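Local coordinates for haloacid dehalogenase/epoxide hydrolase family (Corynebacterium glutamicum ATCC 13032, PDB 2PR7), which is uncharacterized but probably acts as a metal-dependent hydrolase of the haloacid dehalogenase superfamily, with a calcium ion bound in the crystal, at residues Leu27-Lys32 against Phe131-Glu136; Arg21-Leu26 against Val125-Leu130. All blocks are in the same frame, centred on the assembly; numbering follows the deposited sequence.

Contact 1 of 2, residues Leu27-Lys32 against Phe131-Glu136; sequences LAAAKK and FGLEGE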
loop_
_atom_site.group_PDB
_atom_site.type_symbol
_atom_site.label_atom_id
_atom_site.label_comp_id
_atom_site.label_asym_id
_atom_site.label_seq_id
_atom_site.Cartn_x
_atom_site.Cartn_y
_atom_site.Cartn_z
ATOM N N LEU A 27 -4.816 -7.257 5.199
ATOM C CA LEU A 27 -3.378 -7.425 4.994
ATOM C C LEU A 27 -2.951 -8.805 5.413
ATOM O O LEU A 27 -2.047 -9.382 4.769
ATOM C CB LEU A 27 -2.570 -6.349 5.718
ATOM C CG LEU A 27 -2.713 -4.899 5.184
ATOM C CD1 LEU A 27 -2.153 -3.927 6.214
ATOM C CD2 LEU A 27 -2.019 -4.769 3.828
ATOM N N ALA A 28 -3.506 -9.341 6.486
ATOM C CA ALA A 28 -3.167 -10.697 6.892
ATOM C C ALA A 28 -3.594 -11.707 5.843
ATOM O O ALA A 28 -2.846 -12.667 5.539
ATOM C CB ALA A 28 -3.810 -11.049 8.150
ATOM N N ALA A 29 -4.783 -11.535 5.301
ATOM C CA ALA A 29 -5.225 -12.423 4.199
ATOM C C ALA A 29 -4.344 -12.312 2.971
ATOM O O ALA A 29 -4.051 -13.309 2.342
ATOM C CB ALA A 29 -6.723 -12.180 3.845
ATOM N N ALA A 30 -3.918 -11.114 2.655
ATOM C CA ALA A 30 -3.073 -10.887 1.490
ATOM C C ALA A 30 -1.755 -11.603 1.698
ATOM O O ALA A 30 -1.293 -12.379 0.852
ATOM C CB ALA A 30 -2.847 -9.446 1.311
ATOM N N LYS A 31 -1.157 -11.404 2.854
ATOM C CA LYS A 31 0.102 -12.061 3.183
ATOM C C LYS A 31 -0.010 -13.600 3.039
ATOM O O LYS A 31 0.882 -14.280 2.431
ATOM C CB LYS A 31 0.519 -11.668 4.600
ATOM C CG LYS A 31 1.873 -12.222 5.057
ATOM C CD LYS A 31 2.281 -11.601 6.411
ATOM C CE LYS A 31 3.004 -12.576 7.317
ATOM N NZ LYS A 31 3.450 -11.915 8.589
ATOM N N LYS A 32 -1.077 -14.180 3.565
ATOM C CA LYS A 32 -1.267 -15.644 3.478
ATOM C C LYS A 32 -1.388 -16.143 2.050
ATOM O O LYS A 32 -1.060 -17.291 1.766
ATOM C CB LYS A 32 -2.526 -16.070 4.221
ATOM C CG LYS A 32 -2.381 -15.966 5.743
ATOM N N PHE A 131 -6.850 -9.464 -5.962
ATOM C CA PHE A 131 -5.990 -10.491 -5.358
ATOM C C PHE A 131 -6.652 -11.839 -5.214
ATOM O O PHE A 131 -5.979 -12.812 -4.882
ATOM C CB PHE A 131 -5.412 -9.969 -4.022
ATOM C CG PHE A 131 -4.451 -8.847 -4.228
ATOM C CD1 PHE A 131 -3.217 -9.102 -4.807
ATOM C CD2 PHE A 131 -4.766 -7.547 -3.914
ATOM C CE1 PHE A 131 -2.326 -8.072 -5.048
ATOM C CE2 PHE A 131 -3.861 -6.511 -4.162
ATOM C CZ PHE A 131 -2.644 -6.791 -4.718
ATOM N N GLY A 132 -7.958 -11.932 -5.500
ATOM C CA GLY A 132 -8.690 -13.205 -5.406
ATOM C C GLY A 132 -8.833 -13.736 -4.018
ATOM O O GLY A 132 -8.855 -14.943 -3.838
ATOM N N LEU A 133 -8.988 -12.836 -3.068
ATOM C CA LEU A 133 -9.139 -13.199 -1.673
ATOM C C LEU A 133 -10.552 -13.722 -1.442
ATOM O O LEU A 133 -11.500 -13.331 -2.136
ATOM C CB LEU A 133 -8.821 -12.013 -0.772
ATOM C CG LEU A 133 -7.505 -11.290 -0.998
ATOM C CD1 LEU A 133 -7.387 -10.184 0.034
ATOM C CD2 LEU A 133 -6.281 -12.239 -0.959
ATOM N N GLU A 134 -10.676 -14.616 -0.475
ATOM C CA GLU A 134 -11.945 -15.263 -0.198
ATOM C C GLU A 134 -12.554 -14.671 1.074
ATOM O O GLU A 134 -11.857 -14.415 2.047
ATOM C CB GLU A 134 -11.754 -16.777 -0.091
ATOM C CG GLU A 134 -11.725 -17.508 -1.444
ATOM N N GLY A 135 -13.860 -14.420 1.025
ATOM C CA GLY A 135 -14.600 -13.863 2.159
ATOM C C GLY A 135 -14.918 -12.384 2.053
ATOM O O GLY A 135 -14.559 -11.711 1.072
ATOM N N GLU A 136 -15.612 -11.877 3.060
ATOM C CA GLU A 136 -15.945 -10.458 3.136
ATOM C C GLU A 136 -14.989 -9.770 4.097
ATOM O O GLU A 136 -14.861 -10.161 5.231
ATOM C CB GLU A 136 -17.362 -10.250 3.633
ATOM C CG GLU A 136 -18.444 -10.875 2.846
ATOM C CD GLU A 136 -19.813 -10.629 3.509
ATOM O OE1 GLU A 136 -20.135 -9.436 3.706
ATOM O OE2 GLU A 136 -20.530 -11.607 3.815
#
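Leu133 reaches across to helix 17-32 and meets Ala29 and Ala30, and all of the close contacts between segments 27-32 and 131-136 are van der Waals. Its two methyls divide the work. CD1 faces the methyl of Ala29, with Leu133 CD1 and Ala29 CB 4.4 Å apart. CD2 lies against the backbone of the helix, 4.1 Å from Ala29 O and, one residue on, 4.3 Å from the CA of Ala30. One methyl thus meets the Ala29 side chain and the other the main chain between Ala29 and Ala30, where the short side chains let it come close. Leu133 holds CG anti to its own carbonyl carbon (chi1 -52°), which swings CG toward the helix, and chi2 then sets the two methyls against Ala29 and Ala30. The contact is small, about 115 Å² in all; Ala30 and Leu133 are buried, whereas Ala29 keeps some exposure.

In the Rossmann-like fold of the haloacid dehalogenase superfamily, helices flank a parallel sheet; here the contact joins the last turns of helix 17-32 to the loop that follows helix 120-131. Phe131 ends that helix, and its ring packs on Leu5 of strand 4-7 and on Val35 instead of reaching the alanines.

Backbone geometry brings Leu133 into place. Gly132 leaves the helical conformation with positive phi (67°), and the chain then runs extended through Leu133. Ala29 O, beside the leucine methyl, accepts a hydrogen bond from Asn33 ND2. Asn33 also touches the side chain of Leu133, while Phe137 packs on Ala29.

Contact 2 of 2, residues Arg21-Leu26 against Val125-Leu130; sequences RRWRNL and VEIVGL. With EDO (1,2-ethanediol), chain D.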
loop_
_atom_site.group_PDB
_atom_site.type_symbol
_atom_site.label_atom_id
_atom_site.label_comp_id
_atom_site.label_asym_id
_atom_site.label_seq_id
_atom_site.Cartn_x
_atom_site.Cartn_y
_atom_site.Cartn_z
ATOM N N ARG A 21 -8.871 -2.292 12.108
ATOM C CA ARG A 21 -9.111 -3.756 12.276
ATOM C C ARG A 21 -9.369 -4.401 10.919
ATOM O O ARG A 21 -8.877 -5.513 10.629
ATOM C CB ARG A 21 -10.251 -4.054 13.259
ATOM C CG ARG A 21 -9.946 -3.805 14.745
ATOM C CD ARG A 21 -11.055 -4.307 15.678
ATOM N NE ARG A 21 -12.363 -3.654 15.440
ATOM C CZ ARG A 21 -12.798 -2.579 16.092
ATOM N NH1 ARG A 21 -12.036 -1.955 16.982
ATOM N NH2 ARG A 21 -13.998 -2.075 15.835
ATOM N N ARG A 22 -10.216 -3.781 10.109
ATOM C CA ARG A 22 -10.521 -4.273 8.763
ATOM C C ARG A 22 -9.272 -4.355 7.865
ATOM O O ARG A 22 -9.019 -5.350 7.215
ATOM C CB ARG A 22 -11.694 -3.507 8.103
ATOM C CG ARG A 22 -12.997 -3.689 8.783
ATOM C CD ARG A 22 -14.051 -2.870 8.082
ATOM N NE ARG A 22 -14.477 -3.463 6.809
ATOM C CZ ARG A 22 -15.418 -2.922 6.041
ATOM N NH1 ARG A 22 -15.979 -1.791 6.432
ATOM N NH2 ARG A 22 -15.780 -3.484 4.887
ATOM N N TRP A 23 -8.418 -3.372 7.958
ATOM C CA TRP A 23 -7.182 -3.365 7.185
ATOM C C TRP A 23 -6.240 -4.443 7.672
ATOM O O TRP A 23 -5.617 -5.101 6.864
ATOM C CB TRP A 23 -6.513 -2.022 7.363
ATOM C CG TRP A 23 -6.788 -1.119 6.201
ATOM C CD1 TRP A 23 -7.512 0.024 6.201
ATOM C CD2 TRP A 23 -6.374 -1.344 4.826
ATOM N NE1 TRP A 23 -7.539 0.558 4.920
ATOM C CE2 TRP A 23 -6.840 -0.251 4.064
ATOM C CE3 TRP A 23 -5.602 -2.332 4.205
ATOM C CZ2 TRP A 23 -6.577 -0.112 2.685
ATOM C CZ3 TRP A 23 -5.331 -2.203 2.844
ATOM C CH2 TRP A 23 -5.852 -1.107 2.073
ATOM N N ARG A 24 -6.178 -4.670 8.983
ATOM C CA ARG A 24 -5.281 -5.686 9.511
ATOM C C ARG A 24 -5.685 -7.071 9.053
ATOM O O ARG A 24 -4.869 -7.888 8.670
ATOM C CB ARG A 24 -5.187 -5.610 11.023
ATOM C CG ARG A 24 -4.293 -4.464 11.459
ATOM C CD ARG A 24 -4.172 -4.385 12.930
ATOM N NE ARG A 24 -3.328 -3.241 13.303
ATOM C CZ ARG A 24 -2.120 -3.330 13.858
ATOM N NH1 ARG A 24 -1.587 -4.513 14.175
ATOM N NH2 ARG A 24 -1.459 -2.213 14.135
ATOM N N ASN A 25 -6.984 -7.316 8.986
ATOM C CA ASN A 25 -7.483 -8.575 8.526
ATOM C C ASN A 25 -7.233 -8.726 7.009
ATOM O O ASN A 25 -6.862 -9.813 6.555
ATOM C CB ASN A 25 -8.988 -8.693 8.886
ATOM C CG ASN A 25 -9.568 -9.985 8.479
ATOM O OD1 ASN A 25 -9.130 -11.041 8.943
ATOM N ND2 ASN A 25 -10.566 -9.942 7.596
ATOM N N LEU A 26 -7.442 -7.681 6.270
ATOM C CA LEU A 26 -7.209 -7.720 4.844
ATOM C C LEU A 26 -5.709 -7.980 4.538
ATOM O O LEU A 26 -5.379 -8.858 3.755
ATOM C CB LEU A 26 -7.665 -6.410 4.215
ATOM C CG LEU A 26 -7.544 -6.234 2.719
ATOM C CD1 LEU A 26 -8.353 -7.325 2.004
ATOM C CD2 LEU A 26 -8.021 -4.822 2.371
ATOM N N VAL A 125 -13.684 -3.877 -2.117
ATOM C CA VAL A 125 -14.228 -4.689 -3.217
ATOM C C VAL A 125 -13.176 -4.878 -4.311
ATOM O O VAL A 125 -12.968 -5.986 -4.815
ATOM C CB VAL A 125 -15.484 -4.010 -3.822
ATOM C CG1 VAL A 125 -15.955 -4.726 -5.079
ATOM C CG2 VAL A 125 -16.579 -4.015 -2.832
ATOM N N GLU A 126 -12.533 -3.769 -4.704
ATOM C CA GLU A 126 -11.490 -3.769 -5.699
ATOM C C GLU A 126 -10.304 -4.590 -5.248
ATOM O O GLU A 126 -9.742 -5.358 -6.008
ATOM C CB GLU A 126 -11.060 -2.341 -6.024
ATOM C CG GLU A 126 -12.245 -1.477 -6.457
ATOM C CD GLU A 126 -11.817 -0.120 -6.920
ATOM O OE1 GLU A 126 -10.758 -0.027 -7.577
ATOM O OE2 GLU A 126 -12.535 0.850 -6.603
ATOM N N ILE A 127 -9.863 -4.397 -4.005
ATOM C CA ILE A 127 -8.661 -5.055 -3.569
ATOM C C ILE A 127 -8.879 -6.551 -3.562
ATOM O O ILE A 127 -8.070 -7.324 -4.017
ATOM C CB ILE A 127 -8.207 -4.504 -2.172
ATOM C CG1 ILE A 127 -7.831 -3.024 -2.281
ATOM C CG2 ILE A 127 -7.050 -5.346 -1.629
ATOM C CD1 ILE A 127 -7.798 -2.284 -0.908
ATOM N N VAL A 128 -9.967 -6.978 -2.916
ATOM C CA VAL A 128 -10.282 -8.370 -2.794
ATOM C C VAL A 128 -10.402 -9.036 -4.158
ATOM O O VAL A 128 -9.922 -10.154 -4.362
ATOM C CB VAL A 128 -11.562 -8.524 -1.958
ATOM C CG1 VAL A 128 -12.127 -9.910 -2.128
ATOM C CG2 VAL A 128 -11.308 -8.185 -0.424
ATOM N N GLY A 129 -11.000 -8.321 -5.113
ATOM C CA GLY A 129 -11.171 -8.840 -6.473
ATOM C C GLY A 129 -9.840 -9.005 -7.204
ATOM O O GLY A 129 -9.621 -10.014 -7.867
ATOM N N LEU A 130 -8.966 -8.025 -7.069
ATOM C CA LEU A 130 -7.667 -8.013 -7.722
ATOM C C LEU A 130 -6.768 -9.146 -7.246
ATOM O O LEU A 130 -6.045 -9.737 -8.032
ATOM C CB LEU A 130 -7.009 -6.677 -7.496
ATOM C CG LEU A 130 -7.501 -5.551 -8.399
ATOM C CD1 LEU A 130 -7.096 -4.168 -7.792
ATOM C CD2 LEU A 130 -7.067 -5.694 -9.862
HETATM C C1 EDO D . -2.654 -0.418 10.955
HETATM O O1 EDO D . -3.377 -0.477 12.187
HETATM C C2 EDO D . -3.597 -0.991 9.928
HETATM O O2 EDO D . -4.536 0.041 9.591
#
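Trp23 and Leu26 of helix 17-32 interlock with Ile127 and Val128 of helix 120-131 on one side of the parallel sheet of a Rossmann-like, haloacid dehalogenase-type fold. The segments run nearly parallel, at 7°, but their axes stay 12.5 Å apart, so large side chains must bridge the gap.

Ile127 does so from the second helix. Its CB points toward helix 17-32, and CG1 stands anti to the carbonyl carbon (chi1 -64°), which puts CG2 anti to the backbone N, on the Leu26 side. CG2 packs against Leu26, 4.1 Å from Leu26 CD2. Beyond CG1, the terminal CD1 comes to 3.7 Å from Trp23 CH2, the far corner of the indole, approaching the ring obliquely; the two side chains cross at about a right angle. The same CD1 also lies 4.2 Å from Leu26 CD2, so one methyl touches both the indole and the leucine. Val97 of strand 94-98 touches Ile127 as well, seating helix 120-131 on the sheet.

Leu26 shares its methyls between neighbours: CD2 serves Ile127, whereas CD1 meets Val128 CG2 at 3.9 Å. Trp23 is held at its other end, NE1 being hydrogen-bonded to Tyr117 OH and the ring packed edge-to-face with Phe120.

On the side of helix 17-32 turned away from this interface sits a 1,2-ethanediol, probably from the crystallisation liquor. Its O2 lies 3.6 Å from Trp23 CB, and its hydroxyls are also hydrogen-bonded to Gln20 OE1 and Leu13 O. The extended Arg24 chain carries its guanidinium edge to O1, where NE donates a hydrogen bond of 3.0 Å at 146° and NH2 adds a weak one of 3.2 Å to the same oxygen.

Contacts 1 and 2 are successive sections of one interface along helix 17-32, with centres 7 Å apart. Contact 2 pairs this helix with helix 120-131; contact 1 continues the packing where the second helix has ended and its following loop turns back. They meet directly at Leu133, whose CD1 lies 3.6 Å from Leu26 CD1, while Leu133 N is 3.1 Å from Val128 O in a probable hydrogen bond. Contact 2 is the nearer to the chain's centre. None of the calcium-site residues Asp8, Ala10 and Asp99 belongs to either contact; the side chain of Trp23 is about 11 Å from the ion.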